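Local coordinates for glycosyl hydrolase (Rhizobium leguminosarum bv. trifolii, PDB 5NDX), which probably hydrolyses O-glycosidic bonds, as the bacterial orthologue of human alpha-L-iduronidase in glycoside hydrolase family 39, at residues A[292-297]-A[389-394]; A[393-398]-A[411-416]. The protein carries 2 engineered substitutions. One frame throughout, in Å; residues are numbered along the deposited sequence.

Contact 1: residues A[292-297]-A[389-394]; sequences IEQHDR and DPDQDG. With SO4 (sulfate ion), chain E.
Arg297 meets the carboxylate of Asp391 end-on, NH1 bonding OD2 at 2.8 Å and NH2 bonding OD1 at 2.9 Å. Both nitrogens come from above the carboxylate plane, the two flat groups being turned 60° apart. Pro390 lies over one guanidinium face, its CG 3.6 Å from Arg297 NE. The same guanidinium is held side-on by Glu293, one helical turn earlier, with NE to OE2 (2.8 Å) and NH2 to OE1 in the guanidinium plane, so NH2 serves both acids. The Arg297 chain runs extended as far as CD and then bends at chi3 (43°), which turns its head back to Glu293. A sulfate, probably from the crystallisation liquor, takes a further bond from NH1 through O4 (2.6 Å). Gln294 NE2 reaches Asp391 OD1 through a water and also bonds Thr235. A methionine in place of Arg297 would probably leave the carboxylates of Glu293 and Asp391, 5.3 Å apart between OE1 and OD1, without the positive charge that joins them. This salt-bridge network ties helix 282-300 to the short helix 390-393; Glu293 and Pro390 also touch Ala396 of strand 395-401, while Gln294 packs on Asn236 of helix 235-252.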
ATOM      1  N   ILE A 292      -7.547  -8.924  -3.750  1.00 31.72           N
ATOM      2  CA  ILE A 292      -8.423  -7.786  -3.928  1.00 30.84           C
ATOM      3  C   ILE A 292      -9.631  -8.123  -4.781  1.00 32.25           C
ATOM      4  O   ILE A 292     -10.786  -7.833  -4.391  1.00 30.88           O
ATOM      5  CB  ILE A 292      -7.642  -6.575  -4.474  1.00 31.00           C
ATOM      6  CG1 ILE A 292      -6.766  -6.016  -3.325  1.00 30.91           C
ATOM      7  CG2 ILE A 292      -8.595  -5.546  -5.088  1.00 31.03           C
ATOM      8  CD1 ILE A 292      -5.608  -5.124  -3.754  1.00 32.21           C
ATOM      9  N   GLU A 293      -9.400  -8.751  -5.938  1.00 32.70           N
ATOM     10  CA  GLU A 293     -10.519  -9.029  -6.816  1.00 32.19           C
ATOM     11  C   GLU A 293     -11.535  -9.999  -6.177  1.00 33.84           C
ATOM     12  O   GLU A 293     -12.751  -9.849  -6.370  1.00 33.68           O
ATOM     13  CB  GLU A 293     -10.027  -9.529  -8.168  1.00 33.99           C
ATOM     14  CG  GLU A 293     -11.119  -9.685  -9.207  1.00 34.50           C
ATOM     15  CD  GLU A 293     -11.853 -11.023  -9.187  1.00 37.07           C
ATOM     16  OE1 GLU A 293     -11.386 -11.997  -8.568  1.00 35.73           O
ATOM     17  OE2 GLU A 293     -12.907 -11.086  -9.870  1.00 39.34           O
ATOM     18  N   GLN A 294     -11.045 -10.982  -5.436  1.00 32.18           N
ATOM     19  CA  GLN A 294     -11.908 -11.890  -4.708  1.00 33.55           C
ATOM     20  C   GLN A 294     -12.780 -11.162  -3.660  1.00 34.05           C
ATOM     21  O   GLN A 294     -13.965 -11.479  -3.499  1.00 32.80           O
ATOM     22  CB  GLN A 294     -11.095 -12.988  -4.001  1.00 34.49           C
ATOM     23  CG  GLN A 294     -10.484 -14.022  -4.928  1.00 34.92           C
ATOM     24  CD  GLN A 294      -9.382 -14.844  -4.250  1.00 36.13           C
ATOM     25  OE1 GLN A 294      -8.887 -14.517  -3.191  1.00 38.29           O
ATOM     26  NE2 GLN A 294      -8.955 -15.862  -4.907  1.00 39.68           N
ATOM     27  N   HIS A 295     -12.194 -10.235  -2.920  1.00 32.44           N
ATOM     28  CA  HIS A 295     -12.983  -9.449  -1.984  1.00 32.82           C
ATOM     29  C   HIS A 295     -14.049  -8.609  -2.721  1.00 34.80           C
ATOM     30  O   HIS A 295     -15.194  -8.521  -2.274  1.00 33.24           O
ATOM     31  CB  HIS A 295     -12.087  -8.541  -1.135  1.00 33.03           C
ATOM     32  CG  HIS A 295     -11.434  -9.252  -0.011  1.00 32.93           C
ATOM     33  ND1 HIS A 295     -10.354 -10.088  -0.194  1.00 33.12           N
ATOM     34  CD2 HIS A 295     -11.705  -9.257   1.323  1.00 33.18           C
ATOM     35  CE1 HIS A 295     -10.002 -10.600   0.976  1.00 33.56           C
ATOM     36  NE2 HIS A 295     -10.800 -10.105   1.912  1.00 33.36           N
ATOM     37  N   ASP A 296     -13.675  -8.005  -3.840  1.00 32.66           N
ATOM     38  CA  ASP A 296     -14.614  -7.210  -4.603  1.00 34.50           C
ATOM     39  C   ASP A 296     -15.779  -8.074  -5.151  1.00 34.80           C
ATOM     40  O   ASP A 296     -16.950  -7.706  -4.998  1.00 35.51           O
ATOM     41  CB  ASP A 296     -13.917  -6.466  -5.745  1.00 34.24           C
ATOM     42  CG  ASP A 296     -14.839  -5.462  -6.431  1.00 36.62           C
ATOM     43  OD1 ASP A 296     -15.286  -4.456  -5.821  1.00 36.62           O
ATOM     44  OD2 ASP A 296     -15.097  -5.687  -7.599  1.00 39.32           O
ATOM     45  N   ARG A 297     -15.454  -9.204  -5.751  1.00 32.91           N
ATOM     46  CA  ARG A 297     -16.442 -10.038  -6.401  1.00 34.62           C
ATOM     47  C   ARG A 297     -17.305 -10.866  -5.398  1.00 35.48           C
ATOM     48  O   ARG A 297     -18.483 -11.043  -5.618  1.00 35.83           O
ATOM     49  CB  ARG A 297     -15.756 -10.940  -7.400  1.00 36.41           C
ATOM     50  CG  ARG A 297     -16.667 -11.983  -8.068  1.00 38.81           C
ATOM     51  CD  ARG A 297     -15.971 -12.700  -9.206  1.00 38.35           C
ATOM     52  NE  ARG A 297     -14.588 -13.063  -8.829  1.00 39.27           N
ATOM     53  CZ  ARG A 297     -14.226 -14.118  -8.102  1.00 39.38           C
ATOM     54  NH1 ARG A 297     -15.112 -15.027  -7.722  1.00 39.39           N
ATOM     55  NH2 ARG A 297     -12.957 -14.283  -7.788  1.00 38.80           N
ATOM     56  N   ASP A 389     -13.719 -17.191 -15.247  1.00 41.94           N
ATOM     57  CA  ASP A 389     -13.935 -18.004 -14.058  1.00 43.42           C
ATOM     58  C   ASP A 389     -12.680 -17.946 -13.190  1.00 41.09           C
ATOM     59  O   ASP A 389     -11.897 -18.905 -13.148  1.00 39.03           O
ATOM     60  CB  ASP A 389     -14.238 -19.446 -14.480  1.00 47.71           C
ATOM     61  CG  ASP A 389     -14.732 -20.308 -13.316  1.00 50.73           C
ATOM     62  OD1 ASP A 389     -14.791 -19.860 -12.161  1.00 54.53           O
ATOM     63  OD2 ASP A 389     -15.032 -21.462 -13.568  1.00 56.37           O
ATOM     64  N   PRO A 390     -12.463 -16.798 -12.528  1.00 40.53           N
ATOM     65  CA  PRO A 390     -11.182 -16.537 -11.871  1.00 41.54           C
ATOM     66  C   PRO A 390     -10.836 -17.517 -10.782  1.00 41.91           C
ATOM     67  O   PRO A 390      -9.684 -17.884 -10.664  1.00 41.22           O
ATOM     68  CB  PRO A 390     -11.316 -15.114 -11.328  1.00 39.85           C
ATOM     69  CG  PRO A 390     -12.730 -14.752 -11.470  1.00 40.30           C
ATOM     70  CD  PRO A 390     -13.421 -15.685 -12.374  1.00 40.50           C
ATOM     71  N   ASP A 391     -11.830 -17.985 -10.038  1.00 45.58           N
ATOM     72  CA  ASP A 391     -11.552 -18.962  -8.970  1.00 50.22           C
ATOM     73  C   ASP A 391     -11.046 -20.301  -9.510  1.00 48.41           C
ATOM     74  O   ASP A 391     -10.301 -20.952  -8.828  1.00 52.49           O
ATOM     75  CB  ASP A 391     -12.744 -19.136  -8.020  1.00 52.36           C
ATOM     76  CG  ASP A 391     -13.135 -17.827  -7.316  1.00 54.54           C
ATOM     77  OD1 ASP A 391     -12.281 -16.956  -7.022  1.00 56.46           O
ATOM     78  OD2 ASP A 391     -14.320 -17.669  -7.035  1.00 57.39           O
ATOM     79  N   GLN A 392     -11.362 -20.654 -10.744  1.00 50.43           N
ATOM     80  CA  GLN A 392     -10.862 -21.877 -11.385  1.00 51.96           C
ATOM     81  C   GLN A 392      -9.618 -21.656 -12.213  1.00 50.86           C
ATOM     82  O   GLN A 392      -8.713 -22.431 -12.112  1.00 52.61           O
ATOM     83  CB  GLN A 392     -11.915 -22.482 -12.329  1.00 60.26           C
ATOM     84  CG  GLN A 392     -13.202 -22.926 -11.647  1.00 67.35           C
ATOM     85  CD  GLN A 392     -12.963 -24.092 -10.717  1.00 72.49           C
ATOM     86  OE1 GLN A 392     -12.527 -25.164 -11.159  1.00 76.69           O
ATOM     87  NE2 GLN A 392     -13.220 -23.895  -9.429  1.00 74.59           N
ATOM     88  N   ASP A 393      -9.562 -20.670 -13.097  1.00 44.53           N
ATOM     89  CA  ASP A 393      -8.372 -20.589 -13.967  1.00 44.95           C
ATOM     90  C   ASP A 393      -7.454 -19.364 -13.790  1.00 41.78           C
ATOM     91  O   ASP A 393      -6.508 -19.203 -14.519  1.00 41.57           O
ATOM     92  CB  ASP A 393      -8.775 -20.746 -15.423  1.00 48.77           C
ATOM     93  CG  ASP A 393      -9.731 -19.685 -15.872  1.00 53.83           C
ATOM     94  OD1 ASP A 393      -9.565 -18.522 -15.421  1.00 57.51           O
ATOM     95  OD2 ASP A 393     -10.668 -20.010 -16.651  1.00 59.54           O
ATOM     96  N   GLY A 394      -7.742 -18.491 -12.854  1.00 38.06           N
ATOM     97  CA  GLY A 394      -6.813 -17.444 -12.560  1.00 40.47           C
ATOM     98  C   GLY A 394      -6.873 -16.147 -13.342  1.00 37.52           C
ATOM     99  O   GLY A 394      -6.180 -15.186 -12.947  1.00 38.92           O
TER
HETATM  100  S   SO4 E 704     -18.812 -15.311  -8.346  1.00126.32           S
HETATM  101  O1  SO4 E 704     -18.442 -16.115  -9.529  1.00125.60           O
HETATM  102  O2  SO4 E 704     -19.283 -13.975  -8.795  1.00120.82           O
HETATM  103  O3  SO4 E 704     -19.890 -16.002  -7.599  1.00140.70           O
HETATM  104  O4  SO4 E 704     -17.647 -15.194  -7.446  1.00125.59           O
HETATM  105  O   HOH W   1      -9.935 -15.971  -7.790  1.00 46.57           O

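Contact 2: residues A[393-398]-A[411-416]; sequences DGLAIL and LIHSVD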
ATOM      1  N   ASP A 393      -9.562 -20.670 -13.097  1.00 44.53           N
ATOM      2  CA  ASP A 393      -8.372 -20.589 -13.967  1.00 44.95           C
ATOM      3  C   ASP A 393      -7.454 -19.364 -13.790  1.00 41.78           C
ATOM      4  O   ASP A 393      -6.508 -19.203 -14.519  1.00 41.57           O
ATOM      5  CB  ASP A 393      -8.775 -20.746 -15.423  1.00 48.77           C
ATOM      6  CG  ASP A 393      -9.731 -19.685 -15.872  1.00 53.83           C
ATOM      7  OD1 ASP A 393      -9.565 -18.522 -15.421  1.00 57.51           O
ATOM      8  OD2 ASP A 393     -10.668 -20.010 -16.651  1.00 59.54           O
ATOM      9  N   GLY A 394      -7.742 -18.491 -12.854  1.00 38.06           N
ATOM     10  CA  GLY A 394      -6.813 -17.444 -12.560  1.00 40.47           C
ATOM     11  C   GLY A 394      -6.873 -16.147 -13.342  1.00 37.52           C
ATOM     12  O   GLY A 394      -6.180 -15.186 -12.947  1.00 38.92           O
ATOM     13  N   LEU A 395      -7.708 -16.076 -14.382  1.00 35.18           N
ATOM     14  CA  LEU A 395      -7.876 -14.823 -15.136  1.00 34.49           C
ATOM     15  C   LEU A 395      -9.045 -14.013 -14.569  1.00 33.77           C
ATOM     16  O   LEU A 395     -10.221 -14.438 -14.619  1.00 32.47           O
ATOM     17  CB  LEU A 395      -8.048 -15.087 -16.644  1.00 34.96           C
ATOM     18  CG  LEU A 395      -7.984 -13.832 -17.518  1.00 35.67           C
ATOM     19  CD1 LEU A 395      -6.590 -13.218 -17.507  1.00 34.14           C
ATOM     20  CD2 LEU A 395      -8.326 -14.226 -18.951  1.00 37.61           C
ATOM     21  N   ALA A 396      -8.708 -12.838 -14.021  1.00 32.18           N
ATOM     22  CA  ALA A 396      -9.663 -11.969 -13.342  1.00 31.26           C
ATOM     23  C   ALA A 396      -9.520 -10.542 -13.856  1.00 32.31           C
ATOM     24  O   ALA A 396      -8.499 -10.148 -14.471  1.00 30.77           O
ATOM     25  CB  ALA A 396      -9.447 -12.029 -11.820  1.00 31.85           C
ATOM     26  N   ILE A 397     -10.567  -9.763 -13.645  1.00 32.10           N
ATOM     27  CA  ILE A 397     -10.604  -8.398 -14.151  1.00 33.74           C
ATOM     28  C   ILE A 397     -11.223  -7.391 -13.165  1.00 32.99           C
ATOM     29  O   ILE A 397     -12.134  -7.748 -12.449  1.00 33.34           O
ATOM     30  CB  ILE A 397     -11.313  -8.390 -15.504  1.00 35.20           C
ATOM     31  CG1 ILE A 397     -11.086  -7.047 -16.204  1.00 36.85           C
ATOM     32  CG2 ILE A 397     -12.820  -8.685 -15.366  1.00 36.13           C
ATOM     33  CD1 ILE A 397     -11.489  -7.101 -17.647  1.00 36.86           C
ATOM     34  N   LEU A 398     -10.683  -6.166 -13.088  1.00 32.86           N
ATOM     35  CA  LEU A 398     -11.321  -5.029 -12.368  1.00 32.28           C
ATOM     36  C   LEU A 398     -11.508  -3.933 -13.428  1.00 32.31           C
ATOM     37  O   LEU A 398     -10.560  -3.220 -13.767  1.00 31.60           O
ATOM     38  CB  LEU A 398     -10.466  -4.524 -11.204  1.00 33.26           C
ATOM     39  CG  LEU A 398     -10.175  -5.557 -10.088  1.00 34.40           C
ATOM     40  CD1 LEU A 398      -9.023  -5.090  -9.231  1.00 34.31           C
ATOM     41  CD2 LEU A 398     -11.425  -5.789  -9.230  1.00 35.66           C
ATOM     42  N   LEU A 411      -6.054  -6.242 -15.428  1.00 29.99           N
ATOM     43  CA  LEU A 411      -6.189  -7.636 -15.899  1.00 30.51           C
ATOM     44  C   LEU A 411      -5.169  -8.493 -15.100  1.00 30.73           C
ATOM     45  O   LEU A 411      -3.936  -8.284 -15.191  1.00 30.29           O
ATOM     46  CB  LEU A 411      -5.924  -7.694 -17.372  1.00 33.50           C
ATOM     47  CG  LEU A 411      -6.228  -9.041 -18.017  1.00 37.88           C
ATOM     48  CD1 LEU A 411      -7.719  -9.377 -17.939  1.00 39.50           C
ATOM     49  CD2 LEU A 411      -5.763  -9.002 -19.460  1.00 39.55           C
ATOM     50  N   ILE A 412      -5.688  -9.447 -14.330  1.00 28.51           N
ATOM     51  CA  ILE A 412      -4.942 -10.177 -13.327  1.00 29.19           C
ATOM     52  C   ILE A 412      -4.822 -11.648 -13.794  1.00 31.30           C
ATOM     53  O   ILE A 412      -5.847 -12.252 -14.109  1.00 32.21           O
ATOM     54  CB  ILE A 412      -5.728 -10.141 -12.025  1.00 29.29           C
ATOM     55  CG1 ILE A 412      -5.990  -8.703 -11.573  1.00 28.16           C
ATOM     56  CG2 ILE A 412      -5.036 -10.940 -10.930  1.00 30.38           C
ATOM     57  CD1 ILE A 412      -7.165  -8.590 -10.622  1.00 29.63           C
ATOM     58  N   HIS A 413      -3.613 -12.200 -13.908  1.00 29.32           N
ATOM     59  CA  HIS A 413      -3.475 -13.640 -14.225  1.00 30.13           C
ATOM     60  C   HIS A 413      -2.649 -14.219 -13.102  1.00 30.28           C
ATOM     61  O   HIS A 413      -1.451 -13.965 -13.010  1.00 29.35           O
ATOM     62  CB  HIS A 413      -2.852 -13.772 -15.585  1.00 30.43           C
ATOM     63  CG  HIS A 413      -2.967 -15.121 -16.222  1.00 30.50           C
ATOM     64  ND1 HIS A 413      -3.832 -16.123 -15.803  1.00 34.26           N
ATOM     65  CD2 HIS A 413      -2.339 -15.618 -17.301  1.00 30.34           C
ATOM     66  CE1 HIS A 413      -3.719 -17.176 -16.594  1.00 30.19           C
ATOM     67  NE2 HIS A 413      -2.836 -16.888 -17.526  1.00 32.02           N
ATOM     68  N   SER A 414      -3.341 -14.858 -12.171  1.00 28.95           N
ATOM     69  CA  SER A 414      -2.756 -15.269 -10.928  1.00 31.17           C
ATOM     70  C   SER A 414      -3.511 -16.491 -10.406  1.00 32.36           C
ATOM     71  O   SER A 414      -4.759 -16.505 -10.374  1.00 29.80           O
ATOM     72  CB  SER A 414      -2.820 -14.126  -9.905  1.00 31.20           C
ATOM     73  OG  SER A 414      -2.479 -14.522  -8.585  1.00 30.06           O
ATOM     74  N   VAL A 415      -2.739 -17.509 -10.004  1.00 32.13           N
ATOM     75  CA  VAL A 415      -3.261 -18.647  -9.222  1.00 32.11           C
ATOM     76  C   VAL A 415      -2.470 -18.763  -7.900  1.00 32.64           C
ATOM     77  O   VAL A 415      -1.350 -18.227  -7.772  1.00 31.27           O
ATOM     78  CB  VAL A 415      -3.143 -19.987  -9.996  1.00 33.89           C
ATOM     79  CG1 VAL A 415      -3.994 -19.966 -11.289  1.00 33.87           C
ATOM     80  CG2 VAL A 415      -1.685 -20.305 -10.366  1.00 33.42           C
ATOM     81  N   ASP A 416      -3.040 -19.492  -6.946  1.00 31.05           N
ATOM     82  CA  ASP A 416      -2.422 -19.682  -5.650  1.00 32.59           C
ATOM     83  C   ASP A 416      -1.070 -20.376  -5.772  1.00 31.73           C
ATOM     84  O   ASP A 416      -0.107 -19.994  -5.097  1.00 29.39           O
ATOM     85  CB  ASP A 416      -3.369 -20.495  -4.758  1.00 34.58           C
ATOM     86  CG  ASP A 416      -4.545 -19.671  -4.269  1.00 36.34           C
ATOM     87  OD1 ASP A 416      -4.629 -18.456  -4.534  1.00 40.89           O
ATOM     88  OD2 ASP A 416      -5.399 -20.220  -3.589  1.00 42.43           O
TER
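Strands 395-398 and 411-413 run antiparallel at 157°, their axes 4.7 Å apart at closest approach, with Ala396 and Ile412 as the hydrogen-bonded pair, flanked by the non-hydrogen-bonded pairs Leu395-His413 and Ile397-Leu411. Ala396 N to Ile412 O and Ile412 N to Ala396 O are both 2.9 Å and nearly straight. Beyond the paired strand residues, Ser414 N gives a third bond to Gly394 O (3.0 Å), which carries the pairing one residue past the strands at the open end of the hairpin. Gly394 has positive phi (88°), and a beta carbon there would collide with Val415 CG1 and Ser414 O, so the close approach depends on a bare alpha carbon. Asp393 closes an Asx turn over it, OD1 accepting from Leu395 N, while OD2 forms a salt bridge with Arg2.

On one face of the sheet, Leu395 CD1 meets Leu411 CD1 at 4.0 Å, and Ile397 CD1 approaches the same methyl more loosely. Leu411 has CG anti to its backbone N (chi1 -172°), which carries CD1 across to the neighbouring strand, 3.6 Å from Ala396 O. His413 lies on this face too; its ring edge points to Gly394 O, but ND1 is buried without a polar partner in the model. On the other face Ala396 CB packs against Ile412 CB, and the Ile412 chain continues to Leu398, CD1 to CD1 at 4.2 Å.

These strands form a beta hairpin within a larger mixed sheet, with strand 518-526 next to 407-413 and strand 378-385 next to 395-401. The Ala396-Ile412 face lies against helix 282-300 through Glu293 and Ala289, whereas Leu411 and His413 meet side chains of strand 508-516.

In the fold
The two contacts lie side by side, their centres about 6 Å apart, and share Asp393 and Gly394. Along the chain, helix 282-300 comes first, helix 390-393 next, then strand 395-401 and its hairpin partner 407-413. Contact 1 links the helix preceding strand 307-310, the last in the parallel sheet of the TIM barrel, to the short helix, while contact 2 belongs to the mixed beta sheet. Direct packing joins them: Pro390 CB lies 3.6 Å from Ala396 CB, and Glu293 CB reaches Ile412 CD1. Together they form part of the junction between barrel and beta domain, away from the annotated ligand pockets.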